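Local coordinates for oxidoreductase, 2OG-Fe oxygenase family protein, putative, expressed (Oryza sativa subsp. japonica, PDB 5XOI) that probably acts as an AlkB-family dioxygenase that uses one Fe(II) ion and 2-oxoglutarate, this chain being its oxygenase domain, at residues V26-R31 and F158-T163. Numbering follows the deposited sequence.
Sequences VDIIRR and FSLGDT
In this AlkB-type double-stranded beta-helix, helix 22-37 packs on the outer side of the larger antiparallel sheet, where Ile-28 meets Phe-158 and Leu-160 of strand 155-161, and Ile-29 meets Leu-160. The axes of the short helix and strand segments pass 9.8 Å apart at 84°, so the helix runs across the strand and reaches it through two consecutive residues. Leucine's branch at CG carries the CD2 methyl of Leu-160 far enough out to meet both isoleucines: CG2 of Ile-28 lies 3.9 Å from it, and CD1 of Ile-29 3.8 Å. Ile-29 starts off to one side of the strand; its CG1 stands opposite the carbonyl carbon (chi1 -61°), and the longer arm ending in CD1 gives it the reach to slide past Leu-160. The other branch of Ile-28 ends in CD1, which approaches Phe-158 CD2 obliquely at 4.1 Å. Beta branching suits Ile-28, which sends one arm to the leucine and the other to the ring. Broad Phe-158 can touch Ile-28 and, on helix 87-106, Ile-92 and Val-93 together. Ser-159 lies on the other face of the strand and hydrogen-bonds Arg-223, a residue of the succinate and 2-oxoglutarate site. All four touching residues are buried and their side chains are purely hydrocarbon, so the helix is held to the sheet here by dispersion and the exclusion of water, which reward close packing but impose no bond direction.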
loop_
_atom_site.group_PDB
_atom_site.type_symbol
_atom_site.label_atom_id
_atom_site.label_comp_id
_atom_site.label_asym_id
_atom_site.label_seq_id
_atom_site.Cartn_x
_atom_site.Cartn_y
_atom_site.Cartn_z
ATOM N N VAL A 26 12.422 -10.476 -0.111
ATOM C CA VAL A 26 12.268 -11.902 -0.375
ATOM C C VAL A 26 11.310 -12.524 0.627
ATOM O O VAL A 26 10.426 -13.311 0.263
ATOM C CB VAL A 26 13.636 -12.598 -0.355
ATOM C CG1 VAL A 26 13.464 -14.100 -0.565
ATOM C CG2 VAL A 26 14.529 -11.990 -1.413
ATOM N N ASP A 27 11.460 -12.165 1.903
ATOM C CA ASP A 27 10.614 -12.732 2.943
ATOM C C ASP A 27 9.160 -12.329 2.741
ATOM O O ASP A 27 8.252 -13.139 2.959
ATOM C CB ASP A 27 11.117 -12.277 4.314
ATOM C CG ASP A 27 10.355 -12.905 5.462
ATOM O OD1 ASP A 27 10.087 -14.122 5.418
ATOM O OD2 ASP A 27 10.047 -12.173 6.426
ATOM N N ILE A 28 8.930 -11.083 2.317
ATOM C CA ILE A 28 7.565 -10.602 2.119
ATOM C C ILE A 28 6.900 -11.365 0.981
ATOM O O ILE A 28 5.755 -11.806 1.104
ATOM C CB ILE A 28 7.550 -9.083 1.868
ATOM C CG1 ILE A 28 7.866 -8.322 3.159
ATOM C CG2 ILE A 28 6.187 -8.648 1.338
ATOM C CD1 ILE A 28 8.356 -6.913 2.916
ATOM N N ILE A 29 7.621 -11.548 -0.132
ATOM C CA ILE A 29 7.095 -12.321 -1.257
ATOM C C ILE A 29 6.805 -13.750 -0.829
ATOM O O ILE A 29 5.730 -14.292 -1.107
ATOM C CB ILE A 29 8.079 -12.299 -2.444
ATOM C CG1 ILE A 29 8.307 -10.871 -2.964
ATOM C CG2 ILE A 29 7.594 -13.260 -3.556
ATOM C CD1 ILE A 29 7.100 -10.249 -3.621
ATOM N N ARG A 30 7.768 -14.393 -0.159
ATOM C CA ARG A 30 7.581 -15.792 0.210
ATOM C C ARG A 30 6.385 -15.964 1.147
ATOM O O ARG A 30 5.580 -16.882 0.963
ATOM C CB ARG A 30 8.867 -16.340 0.833
ATOM C CG ARG A 30 9.942 -16.651 -0.204
ATOM C CD ARG A 30 11.185 -17.262 0.445
ATOM N NE ARG A 30 12.217 -17.590 -0.536
ATOM C CZ ARG A 30 13.518 -17.621 -0.260
ATOM N NH1 ARG A 30 13.945 -17.333 0.965
ATOM N NH2 ARG A 30 14.395 -17.929 -1.205
ATOM N N ARG A 31 6.227 -15.071 2.130
ATOM C CA ARG A 31 5.069 -15.169 3.023
ATOM C C ARG A 31 3.760 -14.959 2.270
ATOM O O ARG A 31 2.776 -15.664 2.513
ATOM C CB ARG A 31 5.179 -14.158 4.159
ATOM C CG ARG A 31 6.241 -14.492 5.194
ATOM C CD ARG A 31 6.382 -13.346 6.175
ATOM N NE ARG A 31 7.426 -13.579 7.168
ATOM C CZ ARG A 31 7.192 -14.026 8.396
ATOM N NH1 ARG A 31 5.949 -14.295 8.780
ATOM N NH2 ARG A 31 8.198 -14.204 9.239
ATOM N N PHE A 158 3.691 -0.788 0.731
ATOM C CA PHE A 158 4.894 -1.462 0.235
ATOM C C PHE A 158 4.734 -1.768 -1.249
ATOM O O PHE A 158 3.665 -2.203 -1.679
ATOM C CB PHE A 158 5.137 -2.814 0.927
ATOM C CG PHE A 158 5.393 -2.761 2.414
ATOM C CD1 PHE A 158 5.515 -1.569 3.103
ATOM C CD2 PHE A 158 5.542 -3.957 3.109
ATOM C CE1 PHE A 158 5.765 -1.568 4.470
ATOM C CE2 PHE A 158 5.794 -3.970 4.464
ATOM C CZ PHE A 158 5.903 -2.772 5.154
ATOM N N SER A 159 5.820 -1.630 -2.012
ATOM C CA SER A 159 5.828 -1.976 -3.431
ATOM C C SER A 159 6.917 -3.009 -3.688
ATOM O O SER A 159 8.047 -2.845 -3.223
ATOM C CB SER A 159 6.062 -0.741 -4.316
ATOM O OG SER A 159 4.946 0.137 -4.303
ATOM N N LEU A 160 6.584 -4.072 -4.427
ATOM C CA LEU A 160 7.565 -5.103 -4.751
ATOM C C LEU A 160 7.319 -5.624 -6.158
ATOM O O LEU A 160 6.170 -5.772 -6.579
ATOM C CB LEU A 160 7.522 -6.281 -3.760
ATOM C CG LEU A 160 7.748 -6.005 -2.268
ATOM C CD1 LEU A 160 6.456 -5.590 -1.583
ATOM C CD2 LEU A 160 8.316 -7.238 -1.594
ATOM N N GLY A 161 8.406 -5.926 -6.872
ATOM C CA GLY A 161 8.276 -6.461 -8.219
ATOM C C GLY A 161 8.365 -5.387 -9.284
ATOM O O GLY A 161 9.199 -4.484 -9.192
ATOM N N ASP A 162 7.528 -5.482 -10.313
ATOM C CA ASP A 162 7.513 -4.469 -11.363
ATOM C C ASP A 162 7.094 -3.101 -10.823
ATOM O O ASP A 162 6.304 -2.991 -9.880
ATOM C CB ASP A 162 6.552 -4.882 -12.474
ATOM C CG ASP A 162 7.072 -6.044 -13.294
ATOM O OD1 ASP A 162 8.315 -6.190 -13.427
ATOM O OD2 ASP A 162 6.228 -6.808 -13.819
ATOM N N THR A 163 7.611 -2.058 -11.460
ATOM C CA THR A 163 7.297 -0.686 -11.081
ATOM C C THR A 163 5.855 -0.339 -11.435
ATOM O O THR A 163 5.352 -0.731 -12.496
ATOM C CB THR A 163 8.254 0.259 -11.800
ATOM O OG1 THR A 163 9.598 -0.037 -11.390
ATOM C CG2 THR A 163 7.910 1.734 -11.512
#